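Local coordinates for endoglucanase A (Clostridium cellulolyticum, PDB 1EDG), which probably hydrolyses internal beta-1,4-glucosidic bonds of cellulose, as an endoglucanase of glycoside hydrolase family 5, at residues M168-L173 with S252-C257; N194-L199 with P222-S227; N120-V125 with I338-N343; N291-Y296 with K331-L336. All blocks are in the same frame, centred on the assembly; numbering follows the deposited sequence.

Contact 1: M168-L173 with S252-C257; sequences MNEPRL and SVHAYC
The imidazole of His-254 turns its edge to two oxygens, one from the carboxylate of Glu-170 and one from the amide of Asn-169. His-254 ND1 donates to Glu-170 OE2 over 2.8 Å in a practically straight bond (179°). The oxygen lies in the ring plane and uses its anti lone pair, although carboxylate and ring are turned 52° apart. Chi1 of -67° brings Glu-170 CG within 3.5 Å of His-254 ND1, and the extended chain beyond it carries OE2 to the ring nitrogen. Next to this bond, Asn-169 OD1 approaches His-254 CE1 to 3.0 Å, also in the ring plane, probably facing a polarised C-H. A small polar residue, Ser-252, suits the start of its segment: its OG is 2.7 Å from a water, which donates to Asn-169 O. At the backbone of Glu-170, Arg-172 NH1 donates to Glu-170 O (3.0 Å), while Arg-172 NE makes a salt bridge with Glu-179. Asn-169, Glu-170 and Pro-171 form the Asn-Glu-Pro motif after the fourth barrel strand; in family 5 relatives its glutamate is the general acid/base, so this is probably the active site. The straight, in-plane bond implies that it helps hold the carboxylate in place and restrains the ring's rotation.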
loop_
_atom_site.group_PDB
_atom_site.type_symbol
_atom_site.label_atom_id
_atom_site.label_comp_id
_atom_site.label_asym_id
_atom_site.label_seq_id
_atom_site.Cartn_x
_atom_site.Cartn_y
_atom_site.Cartn_z
ATOM N N MET A 168 9.175 -3.653 1.354
ATOM C CA MET A 168 9.482 -2.594 0.389
ATOM C C MET A 168 8.192 -2.099 -0.241
ATOM O O MET A 168 7.189 -2.820 -0.269
ATOM C CB MET A 168 10.406 -3.113 -0.717
ATOM C CG MET A 168 11.773 -3.558 -0.218
ATOM S SD MET A 168 12.774 -4.351 -1.493
ATOM C CE MET A 168 12.045 -5.991 -1.484
ATOM N N ASN A 169 8.230 -0.884 -0.778
ATOM C CA ASN A 169 7.067 -0.270 -1.410
ATOM C C ASN A 169 6.963 -0.586 -2.905
ATOM O O ASN A 169 6.220 -1.489 -3.311
ATOM C CB ASN A 169 7.104 1.249 -1.162
ATOM C CG ASN A 169 5.963 1.977 -1.846
ATOM O OD1 ASN A 169 4.802 1.602 -1.706
ATOM N ND2 ASN A 169 6.288 3.026 -2.595
ATOM N N GLU A 170 7.680 0.171 -3.728
ATOM C CA GLU A 170 7.687 -0.033 -5.174
ATOM C C GLU A 170 9.132 -0.155 -5.666
ATOM O O GLU A 170 9.620 0.701 -6.407
ATOM C CB GLU A 170 6.965 1.127 -5.886
ATOM C CG GLU A 170 5.462 1.189 -5.600
ATOM C CD GLU A 170 4.740 2.325 -6.321
ATOM O OE1 GLU A 170 5.389 3.213 -6.908
ATOM O OE2 GLU A 170 3.494 2.333 -6.299
ATOM N N PRO A 171 9.832 -1.231 -5.268
ATOM C CA PRO A 171 11.230 -1.418 -5.693
ATOM C C PRO A 171 11.304 -1.411 -7.222
ATOM O O PRO A 171 10.539 -2.104 -7.900
ATOM C CB PRO A 171 11.602 -2.766 -5.072
ATOM C CG PRO A 171 10.290 -3.498 -5.041
ATOM C CD PRO A 171 9.308 -2.440 -4.607
ATOM N N ARG A 172 12.206 -0.601 -7.768
ATOM C CA ARG A 172 12.304 -0.471 -9.214
ATOM C C ARG A 172 13.633 0.170 -9.599
ATOM O O ARG A 172 14.384 0.622 -8.733
ATOM C CB ARG A 172 11.163 0.436 -9.692
ATOM C CG ARG A 172 11.273 1.869 -9.155
ATOM C CD ARG A 172 9.979 2.650 -9.305
ATOM N NE ARG A 172 10.134 4.055 -8.928
ATOM C CZ ARG A 172 10.164 4.512 -7.677
ATOM N NH1 ARG A 172 10.045 3.684 -6.650
ATOM N NH2 ARG A 172 10.310 5.811 -7.452
ATOM N N LEU A 173 13.897 0.238 -10.902
ATOM C CA LEU A 173 15.118 0.858 -11.407
ATOM C C LEU A 173 14.863 2.345 -11.652
ATOM O O LEU A 173 14.521 2.750 -12.762
ATOM C CB LEU A 173 15.573 0.174 -12.701
ATOM C CG LEU A 173 16.001 -1.291 -12.572
ATOM C CD1 LEU A 173 16.254 -1.878 -13.950
ATOM C CD2 LEU A 173 17.241 -1.402 -11.690
ATOM N N SER A 252 1.765 -8.049 -2.342
ATOM C CA SER A 252 1.388 -6.646 -2.399
ATOM C C SER A 252 1.354 -6.127 -3.833
ATOM O O SER A 252 2.302 -6.338 -4.594
ATOM C CB SER A 252 2.395 -5.823 -1.590
ATOM O OG SER A 252 2.164 -4.431 -1.747
ATOM N N VAL A 253 0.253 -5.489 -4.223
ATOM C CA VAL A 253 0.149 -4.909 -5.558
ATOM C C VAL A 253 -0.465 -3.520 -5.452
ATOM O O VAL A 253 -1.224 -3.238 -4.518
ATOM C CB VAL A 253 -0.712 -5.750 -6.557
ATOM C CG1 VAL A 253 -0.210 -7.191 -6.636
ATOM C CG2 VAL A 253 -2.169 -5.702 -6.189
ATOM N N HIS A 254 -0.084 -2.637 -6.368
ATOM C CA HIS A 254 -0.624 -1.280 -6.416
ATOM C C HIS A 254 -1.216 -1.204 -7.805
ATOM O O HIS A 254 -0.591 -1.656 -8.766
ATOM C CB HIS A 254 0.473 -0.222 -6.234
ATOM C CG HIS A 254 1.087 -0.212 -4.865
ATOM N ND1 HIS A 254 2.175 0.566 -4.544
ATOM C CD2 HIS A 254 0.764 -0.888 -3.737
ATOM C CE1 HIS A 254 2.502 0.372 -3.277
ATOM N NE2 HIS A 254 1.661 -0.505 -2.764
ATOM N N ALA A 255 -2.424 -0.669 -7.934
ATOM C CA ALA A 255 -3.026 -0.621 -9.253
ATOM C C ALA A 255 -3.977 0.530 -9.504
ATOM O O ALA A 255 -5.172 0.434 -9.233
ATOM C CB ALA A 255 -3.715 -1.945 -9.549
ATOM N N TYR A 256 -3.443 1.615 -10.049
ATOM C CA TYR A 256 -4.245 2.778 -10.396
ATOM C C TYR A 256 -4.580 2.546 -11.869
ATOM O O TYR A 256 -3.997 3.170 -12.752
ATOM C CB TYR A 256 -3.415 4.056 -10.234
ATOM C CG TYR A 256 -2.941 4.330 -8.821
ATOM C CD1 TYR A 256 -3.701 5.108 -7.953
ATOM C CD2 TYR A 256 -1.698 3.868 -8.373
ATOM C CE1 TYR A 256 -3.233 5.431 -6.675
ATOM C CE2 TYR A 256 -1.223 4.184 -7.097
ATOM C CZ TYR A 256 -1.992 4.970 -6.255
ATOM O OH TYR A 256 -1.514 5.339 -5.019
ATOM N N CYS A 257 -5.490 1.611 -12.127
ATOM C CA CYS A 257 -5.870 1.233 -13.495
ATOM C C CYS A 257 -7.327 1.543 -13.862
ATOM O O CYS A 257 -8.235 1.242 -13.090
ATOM C CB CYS A 257 -5.623 -0.265 -13.690
ATOM S SG CYS A 257 -3.979 -0.822 -13.179
HETATM O O HOH W 1 4.324 -2.834 -1.792
#

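Contact 2: N194-L199 with P222-S227; sequences NCINQL and PGYVAS
The phenol ring of Tyr-224 is met obliquely by the end of Ile-196, Tyr-224 CD1 lying 3.8 Å from Ile-196 CD1, and the two side chains cross at about a right angle. The same methyl rests equally close to Tyr-224 CA, so it touches ring and backbone at once. A second flat group, the carbonyl of Pro-222 in the peptide that joins it to Gly-223, takes the other branch: Ile-196 CG2 lies 3.9 Å from Pro-222 O. With chi1 at -69°, CG1 stands anti to the carbonyl carbon and CG2 anti to the backbone N, and this spreads the two arms of the isoleucine over the loop. Branched and wholly apolar, the residue suits a helix face pressed against a buried turn. Here helix 187-209 packs on the loop leaving the fifth strand of the TIM barrel. Tyr-224 OH bonds elsewhere, to Asn-178 O and Leu-173 N. Its own carbonyl is gripped twice, by Ser-227 N and by Ser-227 OG at 3.1 Å, the latter nearly in line with the C=O (167°). Ser-227 OG also accepts from Gly-230 N, capping helix 228-232. The contact itself is therefore dispersive, while hydrogen bonds around it set the shape of the loop that receives the isoleucine.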
loop_
_atom_site.group_PDB
_atom_site.type_symbol
_atom_site.label_atom_id
_atom_site.label_comp_id
_atom_site.label_asym_id
_atom_site.label_seq_id
_atom_site.Cartn_x
_atom_site.Cartn_y
_atom_site.Cartn_z
ATOM N N ASN A 194 15.195 -10.424 -10.002
ATOM C CA ASN A 194 15.923 -11.417 -9.216
ATOM C C ASN A 194 16.431 -10.778 -7.924
ATOM O O ASN A 194 16.338 -11.373 -6.849
ATOM C CB ASN A 194 17.078 -12.011 -10.029
ATOM C CG ASN A 194 16.594 -12.774 -11.256
ATOM O OD1 ASN A 194 15.489 -13.332 -11.266
ATOM N ND2 ASN A 194 17.417 -12.800 -12.301
ATOM N N CYS A 195 16.929 -9.547 -8.026
ATOM C CA CYS A 195 17.419 -8.822 -6.859
ATOM C C CYS A 195 16.277 -8.577 -5.868
ATOM O O CYS A 195 16.474 -8.656 -4.655
ATOM C CB CYS A 195 18.043 -7.488 -7.276
ATOM S SG CYS A 195 19.683 -7.629 -8.043
ATOM N N ILE A 196 15.089 -8.275 -6.391
ATOM C CA ILE A 196 13.919 -8.033 -5.551
ATOM C C ILE A 196 13.535 -9.329 -4.829
ATOM O O ILE A 196 13.199 -9.308 -3.641
ATOM C CB ILE A 196 12.745 -7.457 -6.383
ATOM C CG1 ILE A 196 13.097 -6.032 -6.840
ATOM C CG2 ILE A 196 11.440 -7.483 -5.576
ATOM C CD1 ILE A 196 12.135 -5.434 -7.841
ATOM N N ASN A 197 13.646 -10.464 -5.518
ATOM C CA ASN A 197 13.347 -11.755 -4.898
ATOM C C ASN A 197 14.297 -11.967 -3.712
ATOM O O ASN A 197 13.876 -12.400 -2.632
ATOM C CB ASN A 197 13.509 -12.912 -5.905
ATOM C CG ASN A 197 12.369 -12.987 -6.914
ATOM O OD1 ASN A 197 11.249 -12.546 -6.644
ATOM N ND2 ASN A 197 12.647 -13.567 -8.077
ATOM N N GLN A 198 15.571 -11.624 -3.906
ATOM C CA GLN A 198 16.582 -11.766 -2.858
ATOM C C GLN A 198 16.321 -10.829 -1.677
ATOM O O GLN A 198 16.391 -11.246 -0.519
ATOM C CB GLN A 198 17.987 -11.525 -3.431
ATOM C CG GLN A 198 18.424 -12.565 -4.482
ATOM C CD GLN A 198 19.778 -12.250 -5.124
ATOM O OE1 GLN A 198 19.879 -12.072 -6.344
ATOM N NE2 GLN A 198 20.823 -12.184 -4.304
ATOM N N LEU A 199 15.997 -9.572 -1.965
ATOM C CA LEU A 199 15.720 -8.603 -0.907
ATOM C C LEU A 199 14.476 -8.968 -0.090
ATOM O O LEU A 199 14.460 -8.805 1.132
ATOM C CB LEU A 199 15.636 -7.187 -1.481
ATOM C CG LEU A 199 16.971 -6.670 -2.042
ATOM C CD1 LEU A 199 16.761 -5.338 -2.752
ATOM C CD2 LEU A 199 18.013 -6.550 -0.938
ATOM N N PRO A 222 6.121 -7.202 -2.408
ATOM C CA PRO A 222 5.737 -6.756 -3.744
ATOM C C PRO A 222 6.708 -7.324 -4.790
ATOM O O PRO A 222 7.776 -7.852 -4.442
ATOM C CB PRO A 222 5.905 -5.242 -3.653
ATOM C CG PRO A 222 7.123 -5.115 -2.806
ATOM C CD PRO A 222 6.900 -6.150 -1.715
ATOM N N GLY A 223 6.293 -7.252 -6.049
ATOM C CA GLY A 223 7.131 -7.664 -7.159
ATOM C C GLY A 223 7.648 -6.353 -7.730
ATOM O O GLY A 223 7.508 -5.310 -7.087
ATOM N N TYR A 224 8.199 -6.375 -8.939
ATOM C CA TYR A 224 8.730 -5.161 -9.570
ATOM C C TYR A 224 7.699 -4.019 -9.595
ATOM O O TYR A 224 6.597 -4.180 -10.137
ATOM C CB TYR A 224 9.221 -5.475 -10.992
ATOM C CG TYR A 224 10.051 -4.371 -11.618
ATOM C CD1 TYR A 224 11.409 -4.247 -11.335
ATOM C CD2 TYR A 224 9.469 -3.436 -12.467
ATOM C CE1 TYR A 224 12.167 -3.211 -11.878
ATOM C CE2 TYR A 224 10.214 -2.397 -13.015
ATOM C CZ TYR A 224 11.562 -2.286 -12.714
ATOM O OH TYR A 224 12.278 -1.223 -13.218
ATOM N N VAL A 225 8.079 -2.878 -9.010
ATOM C CA VAL A 225 7.259 -1.657 -8.886
ATOM C C VAL A 225 5.869 -1.932 -8.303
ATOM O O VAL A 225 4.946 -1.129 -8.484
ATOM C CB VAL A 225 7.092 -0.880 -10.225
ATOM C CG1 VAL A 225 6.746 0.583 -9.958
ATOM C CG2 VAL A 225 8.345 -0.915 -11.005
ATOM N N ALA A 226 5.739 -3.043 -7.580
ATOM C CA ALA A 226 4.473 -3.469 -6.981
ATOM C C ALA A 226 3.353 -3.574 -8.023
ATOM O O ALA A 226 2.174 -3.425 -7.696
ATOM C CB ALA A 226 4.058 -2.525 -5.842
ATOM N N SER A 227 3.706 -3.814 -9.283
ATOM C CA SER A 227 2.685 -3.934 -10.321
ATOM C C SER A 227 2.067 -5.336 -10.321
ATOM O O SER A 227 2.646 -6.288 -9.782
ATOM C CB SER A 227 3.267 -3.616 -11.704
ATOM O OG SER A 227 4.222 -4.581 -12.095
#

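Contact 3: N120-V125 with I338-N343; sequences NTHHDV and ILWDNN
A light aromatic contact between His-122 and Trp-340 spans the mouth of the TIM barrel, joining the loop after the third strand to the end of the eighth. The nearest atoms, His-122 CE1 and Trp-340 CH2, are 4.2 Å apart. The imidazole and the six-membered ring of the indole are almost parallel (10°), yet their centroids stand 6.0 Å apart, so the rings are slid past each other and barely overlap. Trp-340 has its CG anti to the backbone N (chi1 176°), which sends the long indole inward over the barrel, a reach that suits tryptophan across so wide a gap: the nearest alpha carbons, those of His-122 and Trp-340, are 13.4 Å apart. Glu-307 and Arg-79 touch both side chains from neighbouring strands. In family 5 relatives a tryptophan at the end of the eighth strand forms a sugar-binding platform, and Trp-340 is placed consistently with that. On the histidine side, His-122 ND1 sits 3.5 Å above the plane of the His-123 ring, over its centre. Beyond the tryptophan, Asp-341 makes an Asx turn: its OD1 accepts from Asn-343 N over 3.2 Å on the anti side, 21° out of the carboxylate plane.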
loop_
_atom_site.group_PDB
_atom_site.type_symbol
_atom_site.label_atom_id
_atom_site.label_comp_id
_atom_site.label_asym_id
_atom_site.label_seq_id
_atom_site.Cartn_x
_atom_site.Cartn_y
_atom_site.Cartn_z
ATOM N N ASN A 120 5.751 0.065 6.541
ATOM C CA ASN A 120 6.659 -0.320 5.456
ATOM C C ASN A 120 7.905 0.565 5.374
ATOM O O ASN A 120 8.233 1.272 6.339
ATOM C CB ASN A 120 5.905 -0.242 4.105
ATOM C CG ASN A 120 5.782 1.203 3.543
ATOM O OD1 ASN A 120 6.304 2.170 4.104
ATOM N ND2 ASN A 120 5.123 1.329 2.408
ATOM N N THR A 121 8.669 0.379 4.295
ATOM C CA THR A 121 9.775 1.278 3.970
ATOM C C THR A 121 9.170 1.817 2.669
ATOM O O THR A 121 8.573 1.049 1.891
ATOM C CB THR A 121 11.158 0.604 3.702
ATOM O OG1 THR A 121 11.096 -0.241 2.548
ATOM C CG2 THR A 121 11.627 -0.157 4.918
ATOM N N HIS A 122 9.254 3.124 2.443
ATOM C CA HIS A 122 8.637 3.708 1.267
ATOM C C HIS A 122 9.606 4.253 0.224
ATOM O O HIS A 122 10.154 3.480 -0.564
ATOM C CB HIS A 122 7.607 4.762 1.696
ATOM C CG HIS A 122 6.403 4.832 0.808
ATOM N ND1 HIS A 122 6.225 5.819 -0.140
ATOM C CD2 HIS A 122 5.303 4.047 0.740
ATOM C CE1 HIS A 122 5.066 5.640 -0.750
ATOM N NE2 HIS A 122 4.489 4.571 -0.232
ATOM N N HIS A 123 9.837 5.566 0.216
ATOM C CA HIS A 123 10.736 6.173 -0.770
ATOM C C HIS A 123 12.190 6.007 -0.321
ATOM O O HIS A 123 12.879 6.983 0.000
ATOM C CB HIS A 123 10.396 7.656 -0.972
ATOM C CG HIS A 123 9.049 7.895 -1.591
ATOM N ND1 HIS A 123 8.155 8.824 -1.095
ATOM C CD2 HIS A 123 8.463 7.361 -2.689
ATOM C CE1 HIS A 123 7.081 8.855 -1.866
ATOM N NE2 HIS A 123 7.243 7.977 -2.840
ATOM N N ASP A 124 12.639 4.754 -0.270
ATOM C CA ASP A 124 13.995 4.440 0.157
ATOM C C ASP A 124 14.850 3.808 -0.940
ATOM O O ASP A 124 15.866 3.178 -0.653
ATOM C CB ASP A 124 13.968 3.558 1.406
ATOM C CG ASP A 124 13.559 4.324 2.656
ATOM O OD1 ASP A 124 13.655 5.572 2.650
ATOM O OD2 ASP A 124 13.171 3.684 3.656
ATOM N N VAL A 125 14.412 3.949 -2.189
ATOM C CA VAL A 125 15.169 3.430 -3.324
ATOM C C VAL A 125 16.149 4.560 -3.644
ATOM O O VAL A 125 15.768 5.563 -4.255
ATOM C CB VAL A 125 14.269 3.168 -4.563
ATOM C CG1 VAL A 125 15.093 2.538 -5.693
ATOM C CG2 VAL A 125 13.100 2.265 -4.198
ATOM N N ILE A 338 -6.909 -0.675 -0.437
ATOM C CA ILE A 338 -6.470 0.378 0.484
ATOM C C ILE A 338 -6.353 1.663 -0.338
ATOM O O ILE A 338 -5.588 1.734 -1.299
ATOM C CB ILE A 338 -5.115 0.041 1.164
ATOM C CG1 ILE A 338 -5.209 -1.299 1.915
ATOM C CG2 ILE A 338 -4.734 1.142 2.160
ATOM C CD1 ILE A 338 -3.942 -1.683 2.668
ATOM N N LEU A 339 -7.168 2.651 0.017
ATOM C CA LEU A 339 -7.231 3.947 -0.659
ATOM C C LEU A 339 -5.984 4.798 -0.409
ATOM O O LEU A 339 -5.493 4.865 0.722
ATOM C CB LEU A 339 -8.444 4.726 -0.119
ATOM C CG LEU A 339 -9.295 5.712 -0.928
ATOM C CD1 LEU A 339 -9.740 6.818 -0.005
ATOM C CD2 LEU A 339 -8.594 6.269 -2.109
ATOM N N TRP A 340 -5.454 5.423 -1.458
ATOM C CA TRP A 340 -4.306 6.317 -1.284
ATOM C C TRP A 340 -4.904 7.710 -1.046
ATOM O O TRP A 340 -5.702 8.197 -1.856
ATOM C CB TRP A 340 -3.415 6.356 -2.528
ATOM C CG TRP A 340 -2.264 7.350 -2.390
ATOM C CD1 TRP A 340 -2.154 8.571 -2.999
ATOM C CD2 TRP A 340 -1.092 7.200 -1.574
ATOM N NE1 TRP A 340 -0.988 9.191 -2.609
ATOM C CE2 TRP A 340 -0.319 8.375 -1.738
ATOM C CE3 TRP A 340 -0.618 6.189 -0.724
ATOM C CZ2 TRP A 340 0.907 8.565 -1.078
ATOM C CZ3 TRP A 340 0.601 6.374 -0.069
ATOM C CH2 TRP A 340 1.349 7.559 -0.252
ATOM N N ASP A 341 -4.532 8.333 0.065
ATOM C CA ASP A 341 -5.039 9.656 0.408
ATOM C C ASP A 341 -3.843 10.520 0.799
ATOM O O ASP A 341 -3.187 10.258 1.810
ATOM C CB ASP A 341 -6.019 9.536 1.577
ATOM C CG ASP A 341 -6.852 10.797 1.790
ATOM O OD1 ASP A 341 -6.410 11.901 1.413
ATOM O OD2 ASP A 341 -7.954 10.670 2.354
ATOM N N ASN A 342 -3.560 11.543 -0.004
ATOM C CA ASN A 342 -2.422 12.425 0.263
ATOM C C ASN A 342 -2.754 13.797 0.854
ATOM O O ASN A 342 -1.878 14.661 0.947
ATOM C CB ASN A 342 -1.547 12.578 -0.989
ATOM C CG ASN A 342 -2.247 13.311 -2.117
ATOM O OD1 ASN A 342 -3.399 13.728 -1.988
ATOM N ND2 ASN A 342 -1.557 13.456 -3.241
ATOM N N ASN A 343 -4.015 14.003 1.233
ATOM C CA ASN A 343 -4.467 15.265 1.841
ATOM C C ASN A 343 -4.283 16.495 0.933
ATOM O O ASN A 343 -4.316 17.635 1.400
ATOM C CB ASN A 343 -3.749 15.471 3.187
ATOM C CG ASN A 343 -4.378 16.570 4.039
ATOM O OD1 ASN A 343 -3.666 17.389 4.632
ATOM N ND2 ASN A 343 -5.705 16.563 4.148
#

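Contact 4: N291-Y296 with K331-L336; sequences NIYNKY and KARGIL
Arg-333 meets Tyr-293 with the hydrocarbon part of its chain and sends its charge elsewhere. Arg-333 CB lies 3.9 Å from Tyr-293 CD1, and Arg-333 CG is 4.1 Å from Tyr-293 CB. The side chains cross at about a right angle, with the guanidinium plane turned 83° from the ring. Extended from CG to NE, the arginine chain carries the guanidinium past the tyrosine to a salt bridge with Asp-290 and a hydrogen bond to Gln-329 O. Tyr-293 in turn directs its OH to Asn-16 O. Alongside, Ile-292 CG2 touches Ile-335 CD1 at 3.7 Å, two branched aliphatic groups well suited to the layer between helix and barrel, where Ile-292 also packs on Val-303 and Ile-335 on Ile-305. The approach is close in the backbone too, the alpha carbons of Tyr-293 and Arg-333 being 5.9 Å apart. It occurs where helix 316-332 ends in a Schellman motif: Gly-334, its C-prime residue, has a positive phi (70°), a conformation glycine adopts easily; its N bonds to Lys-331 O, and Ile-335 N reaches Ala-330 O. The chain then turns into strand 336-339. Long amphipathic residues thus let apolar packing and outlying polar bonds coexist, joining helix 279-297 to the last helix-to-strand turn of the barrel.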
loop_
_atom_site.group_PDB
_atom_site.type_symbol
_atom_site.label_atom_id
_atom_site.label_comp_id
_atom_site.label_asym_id
_atom_site.label_seq_id
_atom_site.Cartn_x
_atom_site.Cartn_y
_atom_site.Cartn_z
ATOM N N ASN A 291 -6.135 -11.942 -13.191
ATOM C CA ASN A 291 -4.790 -12.520 -13.134
ATOM C C ASN A 291 -4.452 -12.858 -11.686
ATOM O O ASN A 291 -3.936 -13.939 -11.390
ATOM C CB ASN A 291 -3.748 -11.534 -13.676
ATOM C CG ASN A 291 -3.816 -11.383 -15.177
ATOM O OD1 ASN A 291 -4.521 -12.138 -15.853
ATOM N ND2 ASN A 291 -3.092 -10.406 -15.709
ATOM N N ILE A 292 -4.759 -11.928 -10.789
ATOM C CA ILE A 292 -4.502 -12.113 -9.369
ATOM C C ILE A 292 -5.334 -13.262 -8.797
ATOM O O ILE A 292 -4.823 -14.084 -8.020
ATOM C CB ILE A 292 -4.775 -10.806 -8.584
ATOM C CG1 ILE A 292 -3.728 -9.751 -8.959
ATOM C CG2 ILE A 292 -4.756 -11.069 -7.081
ATOM C CD1 ILE A 292 -4.031 -8.373 -8.412
ATOM N N TYR A 293 -6.600 -13.333 -9.193
ATOM C CA TYR A 293 -7.483 -14.395 -8.719
ATOM C C TYR A 293 -6.967 -15.769 -9.141
ATOM O O TYR A 293 -6.826 -16.674 -8.319
ATOM C CB TYR A 293 -8.900 -14.203 -9.268
ATOM C CG TYR A 293 -9.850 -15.314 -8.881
ATOM C CD1 TYR A 293 -10.279 -15.451 -7.564
ATOM C CD2 TYR A 293 -10.307 -16.237 -9.825
ATOM C CE1 TYR A 293 -11.141 -16.477 -7.184
ATOM C CE2 TYR A 293 -11.171 -17.269 -9.458
ATOM C CZ TYR A 293 -11.582 -17.382 -8.134
ATOM O OH TYR A 293 -12.416 -18.404 -7.737
ATOM N N ASN A 294 -6.676 -15.911 -10.427
ATOM C CA ASN A 294 -6.195 -17.172 -10.973
ATOM C C ASN A 294 -4.867 -17.634 -10.402
ATOM O O ASN A 294 -4.693 -18.813 -10.094
ATOM C CB ASN A 294 -6.105 -17.088 -12.495
ATOM C CG ASN A 294 -7.465 -16.911 -13.148
ATOM O OD1 ASN A 294 -8.480 -17.397 -12.640
ATOM N ND2 ASN A 294 -7.495 -16.210 -14.275
ATOM N N LYS A 295 -3.949 -16.694 -10.219
ATOM C CA LYS A 295 -2.630 -17.021 -9.713
ATOM C C LYS A 295 -2.536 -17.165 -8.199
ATOM O O LYS A 295 -1.786 -18.007 -7.697
ATOM C CB LYS A 295 -1.627 -15.973 -10.209
ATOM C CG LYS A 295 -0.177 -16.238 -9.841
ATOM C CD LYS A 295 0.311 -17.549 -10.428
ATOM C CE LYS A 295 1.781 -17.800 -10.100
ATOM N NZ LYS A 295 2.690 -16.822 -10.779
ATOM N N TYR A 296 -3.323 -16.389 -7.464
ATOM C CA TYR A 296 -3.222 -16.416 -6.013
ATOM C C TYR A 296 -4.458 -16.660 -5.162
ATOM O O TYR A 296 -4.537 -17.678 -4.466
ATOM C CB TYR A 296 -2.544 -15.133 -5.507
ATOM C CG TYR A 296 -1.111 -14.952 -5.962
ATOM C CD1 TYR A 296 -0.111 -15.820 -5.525
ATOM C CD2 TYR A 296 -0.755 -13.921 -6.836
ATOM C CE1 TYR A 296 1.205 -15.674 -5.943
ATOM C CE2 TYR A 296 0.571 -13.762 -7.263
ATOM C CZ TYR A 296 1.541 -14.648 -6.809
ATOM O OH TYR A 296 2.850 -14.533 -7.205
ATOM N N LYS A 331 -13.519 -7.433 -4.020
ATOM C CA LYS A 331 -14.140 -8.219 -2.955
ATOM C C LYS A 331 -14.600 -9.589 -3.467
ATOM O O LYS A 331 -14.431 -10.607 -2.785
ATOM C CB LYS A 331 -15.305 -7.430 -2.338
ATOM C CG LYS A 331 -15.953 -8.058 -1.111
ATOM C CD LYS A 331 -17.110 -8.943 -1.513
ATOM C CE LYS A 331 -17.833 -9.523 -0.318
ATOM N NZ LYS A 331 -18.853 -10.512 -0.784
ATOM N N ALA A 332 -15.157 -9.610 -4.674
ATOM C CA ALA A 332 -15.636 -10.855 -5.284
ATOM C C ALA A 332 -14.499 -11.858 -5.482
ATOM O O ALA A 332 -14.740 -13.058 -5.601
ATOM C CB ALA A 332 -16.317 -10.559 -6.626
ATOM N N ARG A 333 -13.263 -11.365 -5.524
ATOM C CA ARG A 333 -12.092 -12.220 -5.708
ATOM C C ARG A 333 -11.246 -12.336 -4.433
ATOM O O ARG A 333 -10.092 -12.778 -4.479
ATOM C CB ARG A 333 -11.246 -11.703 -6.878
ATOM C CG ARG A 333 -11.962 -11.755 -8.230
ATOM C CD ARG A 333 -11.297 -10.810 -9.214
ATOM N NE ARG A 333 -11.885 -10.831 -10.553
ATOM C CZ ARG A 333 -13.015 -10.218 -10.899
ATOM N NH1 ARG A 333 -13.704 -9.525 -10.000
ATOM N NH2 ARG A 333 -13.455 -10.288 -12.152
ATOM N N GLY A 334 -11.835 -11.942 -3.303
ATOM C CA GLY A 334 -11.175 -12.021 -2.007
ATOM C C GLY A 334 -10.015 -11.066 -1.779
ATOM O O GLY A 334 -9.226 -11.270 -0.854
ATOM N N ILE A 335 -9.953 -9.991 -2.560
ATOM C CA ILE A 335 -8.863 -9.018 -2.467
ATOM C C ILE A 335 -9.223 -7.751 -1.680
ATOM O O ILE A 335 -10.275 -7.146 -1.915
ATOM C CB ILE A 335 -8.423 -8.579 -3.886
ATOM C CG1 ILE A 335 -8.095 -9.798 -4.762
ATOM C CG2 ILE A 335 -7.235 -7.629 -3.807
ATOM C CD1 ILE A 335 -8.018 -9.483 -6.252
ATOM N N LEU A 336 -8.332 -7.339 -0.779
ATOM C CA LEU A 336 -8.523 -6.120 0.018
ATOM C C LEU A 336 -8.048 -4.905 -0.779
ATOM O O LEU A 336 -7.103 -5.016 -1.560
ATOM C CB LEU A 336 -7.697 -6.181 1.312
ATOM C CG LEU A 336 -7.775 -4.925 2.194
ATOM C CD1 LEU A 336 -9.109 -4.919 2.895
ATOM C CD2 LEU A 336 -6.654 -4.886 3.206
#

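From the N terminus, contact 3 opens first, after the third barrel strand, and closes last, at the end of the eighth, so its loop encloses the other three. Contact 1 opens next, at 168-173, and closes on the sixth strand; contact 2 lies wholly within that span, tying helix 187-209 to the loop after the fifth strand. Contact 4 follows in series, joining helix 279-297 to the turn between helix 316-332 and the eighth strand. None cross. Contact 1 touches all the others: contact 2 through probable backbone hydrogen bonds, His-254 N to Ala-226 O and Val-225 N to Pro-171 O; contact 3 where Asn-169 and Tyr-256 pack on His-122 and Trp-340 respectively; and contact 4 through Val-253 and Ile-292. Contacts 2 and 4 lie farther from the barrel centre.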